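Local coordinates for prolyl-tRNA synthetase (Naegleria fowleri, PDB 6UYH), which probably attaches proline to its cognate tRNA in an ATP-dependent reaction, as a class II aminoacyl-tRNA synthetase, here bound to halofuginone and an ATP analogue, at residues R358-P363 / Q370-R375; E452-E457 / T470-S475. One frame throughout, in Å; residues are numbered along the deposited sequence.

Contact 1: R358-P363 / Q370-R375; sequences RIEVGP and QIMLCR. With EDO (1,2-ethanediol), chain B.
Arg-358 lays a face of its guanidinium over CB of Cys-374, while its NH2 stands 3.5 Å from SG of Cys-374. Its chain runs straight with CG opposite the backbone N (chi1 172°) and then bends at chi3 (81°), which turns the guanidinium along its own strand toward Glu-360, two residues on. In this salt bridge NE and NH2 both donate to one oxygen, OE2 of Glu-360, NE at 2.8 Å to the lone pair facing away from OE1 and NH2 nearly in line with the C-O bond. OE1 of Glu-360 meets CG of Met-372 at 3.6 Å, the two side chains running alongside in the same direction. On the other face, CG2 of Ile-359 touches CD1 of Ile-371 at 3.9 Å, and CG1 of Ile-359 lies beside CD1 of Leu-373. Between these layers, the antiparallel strands pair through four backbone bonds; Glu-360 N to Met-372 O is 2.8 Å. Arg-358 also bridges through NH1 to Glu-351 and makes a cation-pi contact with Tyr-347. Ile-359, Ile-371 and Leu-373 form an apolar patch; opposite, Arg-358 is shared between two glutamates, whose buried charges it probably compensates in part.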
ATOM      1  N   ARG A 358     -12.313   4.504 -28.030  1.00 34.08           N
ATOM      2  CA  ARG A 358     -12.824   3.284 -28.638  1.00 35.67           C
ATOM      3  C   ARG A 358     -12.391   3.223 -30.097  1.00 37.85           C
ATOM      4  O   ARG A 358     -12.465   4.223 -30.819  1.00 38.56           O
ATOM      5  CB  ARG A 358     -14.352   3.226 -28.537  1.00 36.09           C
ATOM      6  CG  ARG A 358     -15.007   2.093 -29.302  1.00 44.30           C
ATOM      7  CD  ARG A 358     -16.506   2.045 -29.026  1.00 43.47           C
ATOM      8  NE  ARG A 358     -17.278   3.012 -29.808  1.00 44.07           N
ATOM      9  CZ  ARG A 358     -18.120   3.905 -29.294  1.00 44.35           C
ATOM     10  NH1 ARG A 358     -18.315   3.972 -27.985  1.00 41.21           N
ATOM     11  NH2 ARG A 358     -18.777   4.732 -30.100  1.00 41.05           N
ATOM     12  N   ILE A 359     -11.921   2.053 -30.521  1.00 39.01           N
ATOM     13  CA  ILE A 359     -11.610   1.780 -31.921  1.00 41.42           C
ATOM     14  C   ILE A 359     -12.652   0.795 -32.427  1.00 44.56           C
ATOM     15  O   ILE A 359     -12.814  -0.292 -31.859  1.00 43.31           O
ATOM     16  CB  ILE A 359     -10.186   1.231 -32.096  1.00 41.74           C
ATOM     17  CG1 ILE A 359      -9.164   2.296 -31.685  1.00 43.51           C
ATOM     18  CG2 ILE A 359      -9.951   0.758 -33.544  1.00 45.78           C
ATOM     19  CD1 ILE A 359      -7.722   1.873 -31.818  1.00 43.88           C
ATOM     20  N   GLU A 360     -13.381   1.189 -33.473  1.00 44.91           N
ATOM     21  CA  GLU A 360     -14.364   0.334 -34.130  1.00 46.93           C
ATOM     22  C   GLU A 360     -13.779  -0.121 -35.459  1.00 49.50           C
ATOM     23  O   GLU A 360     -13.413   0.713 -36.293  1.00 50.44           O
ATOM     24  CB  GLU A 360     -15.683   1.076 -34.358  1.00 52.20           C
ATOM     25  CG  GLU A 360     -16.293   1.715 -33.116  1.00 48.60           C
ATOM     26  CD  GLU A 360     -17.441   2.653 -33.457  1.00 55.09           C
ATOM     27  OE1 GLU A 360     -17.847   2.696 -34.641  1.00 58.00           O
ATOM     28  OE2 GLU A 360     -17.937   3.352 -32.547  1.00 52.67           O
ATOM     29  N   VAL A 361     -13.683  -1.434 -35.652  1.00 50.74           N
ATOM     30  CA  VAL A 361     -13.122  -2.018 -36.868  1.00 59.07           C
ATOM     31  C   VAL A 361     -14.259  -2.690 -37.624  1.00 61.18           C
ATOM     32  O   VAL A 361     -14.731  -3.763 -37.227  1.00 57.95           O
ATOM     33  CB  VAL A 361     -12.000  -3.016 -36.560  1.00 57.20           C
ATOM     34  CG1 VAL A 361     -11.328  -3.456 -37.852  1.00 58.33           C
ATOM     35  CG2 VAL A 361     -10.991  -2.403 -35.602  1.00 54.58           C
ATOM     36  N   GLY A 362     -14.695  -2.067 -38.717  1.00 57.66           N
ATOM     37  CA  GLY A 362     -15.786  -2.588 -39.506  1.00 61.85           C
ATOM     38  C   GLY A 362     -15.357  -2.998 -40.901  1.00 69.04           C
ATOM     39  O   GLY A 362     -14.309  -2.578 -41.405  1.00 68.21           O
ATOM     40  N   PRO A 363     -16.169  -3.836 -41.554  1.00 74.93           N
ATOM     41  CA  PRO A 363     -15.811  -4.283 -42.913  1.00 73.45           C
ATOM     42  C   PRO A 363     -15.722  -3.140 -43.904  1.00 74.45           C
ATOM     43  O   PRO A 363     -14.758  -3.064 -44.675  1.00 71.78           O
ATOM     44  CB  PRO A 363     -16.941  -5.261 -43.269  1.00 74.29           C
ATOM     45  CG  PRO A 363     -17.590  -5.614 -41.970  1.00 75.41           C
ATOM     46  CD  PRO A 363     -17.446  -4.408 -41.101  1.00 76.26           C
ATOM     47  N   GLN A 370      -8.830   1.849 -43.247  1.00 63.73           N
ATOM     48  CA  GLN A 370      -8.975   2.811 -42.161  1.00 60.71           C
ATOM     49  C   GLN A 370      -9.746   2.184 -41.008  1.00 63.95           C
ATOM     50  O   GLN A 370     -10.332   1.104 -41.128  1.00 62.39           O
ATOM     51  CB  GLN A 370      -9.686   4.080 -42.635  1.00 61.16           C
ATOM     52  CG  GLN A 370     -11.172   3.878 -42.877  1.00 62.38           C
ATOM     53  CD  GLN A 370     -11.818   5.050 -43.581  1.00 63.07           C
ATOM     54  OE1 GLN A 370     -11.136   5.881 -44.181  1.00 64.81           O
ATOM     55  NE2 GLN A 370     -13.141   5.124 -43.510  1.00 65.37           N
ATOM     56  N   ILE A 371      -9.748   2.894 -39.880  1.00 55.74           N
ATOM     57  CA  ILE A 371     -10.489   2.499 -38.692  1.00 53.56           C
ATOM     58  C   ILE A 371     -11.258   3.707 -38.180  1.00 53.55           C
ATOM     59  O   ILE A 371     -10.981   4.852 -38.540  1.00 52.13           O
ATOM     60  CB  ILE A 371      -9.573   1.941 -37.583  1.00 55.62           C
ATOM     61  CG1 ILE A 371      -8.445   2.927 -37.282  1.00 50.27           C
ATOM     62  CG2 ILE A 371      -9.019   0.587 -37.984  1.00 57.61           C
ATOM     63  CD1 ILE A 371      -7.621   2.564 -36.069  1.00 56.22           C
ATOM     64  N   MET A 372     -12.231   3.435 -37.315  1.00 53.15           N
ATOM     65  CA  MET A 372     -13.086   4.462 -36.737  1.00 50.84           C
ATOM     66  C   MET A 372     -12.720   4.647 -35.271  1.00 46.18           C
ATOM     67  O   MET A 372     -12.588   3.667 -34.533  1.00 45.26           O
ATOM     68  CB  MET A 372     -14.563   4.080 -36.875  1.00 49.98           C
ATOM     69  CG  MET A 372     -15.525   5.034 -36.185  1.00 57.86           C
ATOM     70  SD  MET A 372     -15.726   6.592 -37.064  1.00 65.43           S
ATOM     71  CE  MET A 372     -16.467   6.023 -38.593  1.00 68.95           C
ATOM     72  N   LEU A 373     -12.539   5.899 -34.861  1.00 44.83           N
ATOM     73  CA  LEU A 373     -12.198   6.243 -33.488  1.00 44.66           C
ATOM     74  C   LEU A 373     -13.325   7.068 -32.884  1.00 43.83           C
ATOM     75  O   LEU A 373     -13.957   7.870 -33.578  1.00 42.92           O
ATOM     76  CB  LEU A 373     -10.874   7.025 -33.419  1.00 43.39           C
ATOM     77  CG  LEU A 373      -9.560   6.238 -33.331  1.00 51.70           C
ATOM     78  CD1 LEU A 373      -9.412   5.281 -34.497  1.00 53.40           C
ATOM     79  CD2 LEU A 373      -8.367   7.171 -33.277  1.00 53.18           C
ATOM     80  N   CYS A 374     -13.588   6.858 -31.594  1.00 41.06           N
ATOM     81  CA  CYS A 374     -14.583   7.645 -30.872  1.00 37.87           C
ATOM     82  C   CYS A 374     -14.014   7.999 -29.509  1.00 35.47           C
ATOM     83  O   CYS A 374     -13.627   7.103 -28.751  1.00 34.50           O
ATOM     84  CB  CYS A 374     -15.903   6.883 -30.720  1.00 43.03           C
ATOM     85  SG  CYS A 374     -17.208   7.834 -29.887  1.00 43.69           S
ATOM     86  N   ARG A 375     -13.954   9.293 -29.202  1.00 34.63           N
ATOM     87  CA  ARG A 375     -13.384   9.766 -27.945  1.00 32.53           C
ATOM     88  C   ARG A 375     -14.495  10.015 -26.929  1.00 32.01           C
ATOM     89  O   ARG A 375     -15.505  10.653 -27.244  1.00 32.33           O
ATOM     90  CB  ARG A 375     -12.537  11.024 -28.156  1.00 32.40           C
ATOM     91  CG  ARG A 375     -13.217  12.164 -28.898  1.00 33.45           C
ATOM     92  CD  ARG A 375     -12.208  13.261 -29.203  1.00 33.61           C
ATOM     93  NE  ARG A 375     -11.848  14.016 -28.005  1.00 31.77           N
ATOM     94  CZ  ARG A 375     -11.016  15.052 -27.998  1.00 32.24           C
ATOM     95  NH1 ARG A 375     -10.439  15.447 -29.125  1.00 33.24           N
ATOM     96  NH2 ARG A 375     -10.760  15.692 -26.864  1.00 31.89           N
TER
HETATM   97  C1  EDO B 711      -9.042  13.869 -33.450  1.00 59.68           C
HETATM   98  O1  EDO B 711      -8.878  14.985 -34.331  1.00 61.03           O
HETATM   99  C2  EDO B 711     -10.392  13.970 -32.748  1.00 50.39           C
HETATM  100  O2  EDO B 711     -10.415  15.190 -32.001  1.00 42.70           O

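Contact 2: E452-E457 / T470-S475; sequences EKSKLE and TGAAKS. With EDO (1,2-ethanediol), chain P.
Ser-454 and Lys-455, neighbours on the helix, meet Ala-473 and Ala-472 respectively on the segment leading into strand 474-479. Ser-454 points its CB toward that segment, and a chi1 of 65° sets OG between the backbone N and the carbonyl carbon. From there OG accepts the N-H of Ala-473 at 2.9 Å in an almost straight bond (171°), and it is also hydrogen-bonded to the carbonyl O of Ile-450, one turn back. The hydroxyl is thus held from both sides of the contact, by its own helix and by the incoming chain. CB of Ala-473 sits 3.6 Å from the same OG, and Phe-426 and Leu-430 of helix 423-431 also touch the Ala-473 side chain.

Lys-455 makes the second half with its methylenes, against a methyl and the Thr-470 hydroxyl oxygen. Its CB meets the methyl CB of Ala-472 at 3.6 Å, and its chain, straight as far as CE with CG opposite the backbone N (chi1 -173°), passes Thr-470 at about a right angle before NZ bends off at chi4. CG and CE each lie 3.9 Å from OG1 of Thr-470. That OG1 is turned to its own segment, accepting from Ala-472 N at 3.2 Å, while the backbone O of Thr-470 accepts from Arg-232.

Thr-470 to Ala-472 forms an ST turn, its side chain bonded to the N-H two residues on. A serine hydroxyl fastens the next residue to the helix just as the chain approaches strand 474-479, a helix-to-strand connection within the C-terminal domain of prolyl-tRNA synthetase.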
ATOM      1  N   GLU A 452     -21.452  33.316   8.822  1.00 24.88           N
ATOM      2  CA  GLU A 452     -22.788  33.378   9.411  1.00 31.44           C
ATOM      3  C   GLU A 452     -23.743  34.191   8.542  1.00 37.12           C
ATOM      4  O   GLU A 452     -24.909  33.808   8.364  1.00 33.42           O
ATOM      5  CB  GLU A 452     -22.716  33.965  10.825  1.00 32.90           C
ATOM      6  N   LYS A 453     -23.268  35.317   7.992  1.00 30.68           N
ATOM      7  CA  LYS A 453     -24.145  36.185   7.212  1.00 30.11           C
ATOM      8  C   LYS A 453     -24.512  35.546   5.878  1.00 27.56           C
ATOM      9  O   LYS A 453     -25.678  35.580   5.472  1.00 29.02           O
ATOM     10  CB  LYS A 453     -23.484  37.547   6.986  1.00 28.96           C
ATOM     11  CG  LYS A 453     -24.396  38.601   6.354  1.00 27.64           C
ATOM     12  CD  LYS A 453     -23.643  39.921   6.205  1.00 33.68           C
ATOM     13  CE  LYS A 453     -24.509  41.010   5.606  1.00 36.00           C
ATOM     14  NZ  LYS A 453     -23.642  42.189   5.295  1.00 47.21           N
ATOM     15  N   SER A 454     -23.534  34.964   5.180  1.00 26.13           N
ATOM     16  CA  SER A 454     -23.849  34.285   3.926  1.00 25.65           C
ATOM     17  C   SER A 454     -24.765  33.090   4.160  1.00 31.66           C
ATOM     18  O   SER A 454     -25.652  32.828   3.342  1.00 29.16           O
ATOM     19  CB  SER A 454     -22.566  33.853   3.201  1.00 28.55           C
ATOM     20  OG  SER A 454     -21.840  32.882   3.934  1.00 25.59           O
ATOM     21  N   LYS A 455     -24.595  32.378   5.280  1.00 27.78           N
ATOM     22  CA  LYS A 455     -25.469  31.240   5.574  1.00 29.99           C
ATOM     23  C   LYS A 455     -26.918  31.682   5.738  1.00 28.84           C
ATOM     24  O   LYS A 455     -27.840  31.003   5.271  1.00 32.97           O
ATOM     25  CB  LYS A 455     -24.989  30.515   6.831  1.00 36.12           C
ATOM     26  CG  LYS A 455     -25.730  29.215   7.136  1.00 40.86           C
ATOM     27  CD  LYS A 455     -25.194  28.584   8.408  1.00 50.63           C
ATOM     28  CE  LYS A 455     -25.871  27.263   8.710  1.00 60.11           C
ATOM     29  NZ  LYS A 455     -27.298  27.462   9.077  1.00 67.99           N
ATOM     30  N   LEU A 456     -27.138  32.820   6.399  1.00 29.37           N
ATOM     31  CA  LEU A 456     -28.496  33.323   6.585  1.00 36.26           C
ATOM     32  C   LEU A 456     -29.139  33.748   5.269  1.00 35.44           C
ATOM     33  O   LEU A 456     -30.356  33.613   5.106  1.00 36.84           O
ATOM     34  CB  LEU A 456     -28.487  34.493   7.565  1.00 38.58           C
ATOM     35  CG  LEU A 456     -28.387  34.117   9.043  1.00 50.48           C
ATOM     36  CD1 LEU A 456     -27.687  35.219   9.827  1.00 53.11           C
ATOM     37  CD2 LEU A 456     -29.769  33.844   9.621  1.00 49.94           C
ATOM     38  N   GLU A 457     -28.353  34.252   4.324  1.00 32.35           N
ATOM     39  CA  GLU A 457     -28.876  34.756   3.063  1.00 32.85           C
ATOM     40  C   GLU A 457     -28.743  33.750   1.927  1.00 37.77           C
ATOM     41  O   GLU A 457     -29.048  34.083   0.779  1.00 40.31           O
ATOM     42  CB  GLU A 457     -28.172  36.067   2.700  1.00 35.99           C
ATOM     43  CG  GLU A 457     -28.229  37.105   3.818  1.00 34.79           C
ATOM     44  CD  GLU A 457     -27.563  38.432   3.458  1.00 44.90           C
ATOM     45  OE1 GLU A 457     -27.070  38.579   2.316  1.00 44.20           O
ATOM     46  OE2 GLU A 457     -27.532  39.327   4.329  1.00 45.66           O
ATOM     47  N   THR A 470     -23.886  22.907   3.363  1.00 28.96           N
ATOM     48  CA  THR A 470     -24.450  24.194   3.731  1.00 34.27           C
ATOM     49  C   THR A 470     -24.282  25.181   2.583  1.00 27.89           C
ATOM     50  O   THR A 470     -23.389  25.049   1.739  1.00 26.08           O
ATOM     51  CB  THR A 470     -23.794  24.757   5.001  1.00 39.98           C
ATOM     52  OG1 THR A 470     -24.427  25.990   5.353  1.00 43.92           O
ATOM     53  CG2 THR A 470     -22.321  25.019   4.772  1.00 40.07           C
ATOM     54  N   GLY A 471     -25.166  26.176   2.556  1.00 27.80           N
ATOM     55  CA  GLY A 471     -25.005  27.269   1.629  1.00 30.16           C
ATOM     56  C   GLY A 471     -24.048  28.339   2.088  1.00 28.59           C
ATOM     57  O   GLY A 471     -23.804  29.296   1.351  1.00 29.65           O
ATOM     58  N   ALA A 472     -23.489  28.202   3.289  1.00 26.34           N
ATOM     59  CA  ALA A 472     -22.572  29.204   3.811  1.00 28.83           C
ATOM     60  C   ALA A 472     -21.291  29.248   2.989  1.00 25.44           C
ATOM     61  O   ALA A 472     -20.810  28.230   2.484  1.00 26.73           O
ATOM     62  CB  ALA A 472     -22.228  28.912   5.268  1.00 32.00           C
ATOM     63  N   ALA A 473     -20.732  30.445   2.865  1.00 23.44           N
ATOM     64  CA  ALA A 473     -19.445  30.622   2.213  1.00 23.01           C
ATOM     65  C   ALA A 473     -18.348  30.501   3.256  1.00 29.59           C
ATOM     66  O   ALA A 473     -18.459  31.050   4.355  1.00 36.74           O
ATOM     67  CB  ALA A 473     -19.357  31.988   1.529  1.00 28.54           C
ATOM     68  N   LYS A 474     -17.280  29.792   2.912  1.00 26.30           N
ATOM     69  CA  LYS A 474     -16.127  29.770   3.798  1.00 28.34           C
ATOM     70  C   LYS A 474     -14.888  30.170   3.015  1.00 24.73           C
ATOM     71  O   LYS A 474     -14.904  30.264   1.786  1.00 21.07           O
ATOM     72  CB  LYS A 474     -15.949  28.408   4.463  1.00 33.64           C
ATOM     73  CG  LYS A 474     -15.566  27.304   3.538  1.00 30.83           C
ATOM     74  CD  LYS A 474     -15.541  25.987   4.317  1.00 48.52           C
ATOM     75  CE  LYS A 474     -14.155  25.369   4.382  1.00 49.80           C
ATOM     76  NZ  LYS A 474     -14.099  24.336   5.456  1.00 48.36           N
ATOM     77  N   SER A 475     -13.814  30.461   3.740  1.00 21.42           N
ATOM     78  CA  SER A 475     -12.587  30.820   3.058  1.00 20.22           C
ATOM     79  C   SER A 475     -12.020  29.574   2.398  1.00 24.93           C
ATOM     80  O   SER A 475     -12.007  28.487   2.989  1.00 26.58           O
ATOM     81  CB  SER A 475     -11.572  31.434   4.022  1.00 26.61           C
ATOM     82  OG  SER A 475     -11.076  30.450   4.892  1.00 32.40           O
TER
HETATM   83  C1  EDO P 614     -17.315  24.568   9.154  1.00 63.27           C
HETATM   84  O1  EDO P 614     -18.134  23.397   9.207  1.00 67.20           O
HETATM   85  C2  EDO P 614     -16.061  24.243   8.360  1.00 61.38           C
HETATM   86  O2  EDO P 614     -16.452  23.647   7.119  1.00 60.08           O

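Following the chain from the N terminus, contact 1 comes first, in the anticodon-binding domain. There strand 357-361 and strand 370-375 close a short connection containing helix 363-367, joining neighbouring strands in the middle of a five-stranded sheet. The chain continues through helix 391-415 into its C-terminal part, where contact 2 closes a second connection, containing helix 462-466, and joins helix 444-457 to strand 474-479, which pairs with strands 204-207 and 505-512. The two closures follow in series, neither nested nor crossed. The centres of contacts 1 and 2 are about 50 Å apart and their nearest atoms about 32 Å, without touching. The side chain of Thr-470 in contact 2 lies about 11 Å from the bound ATP analogue.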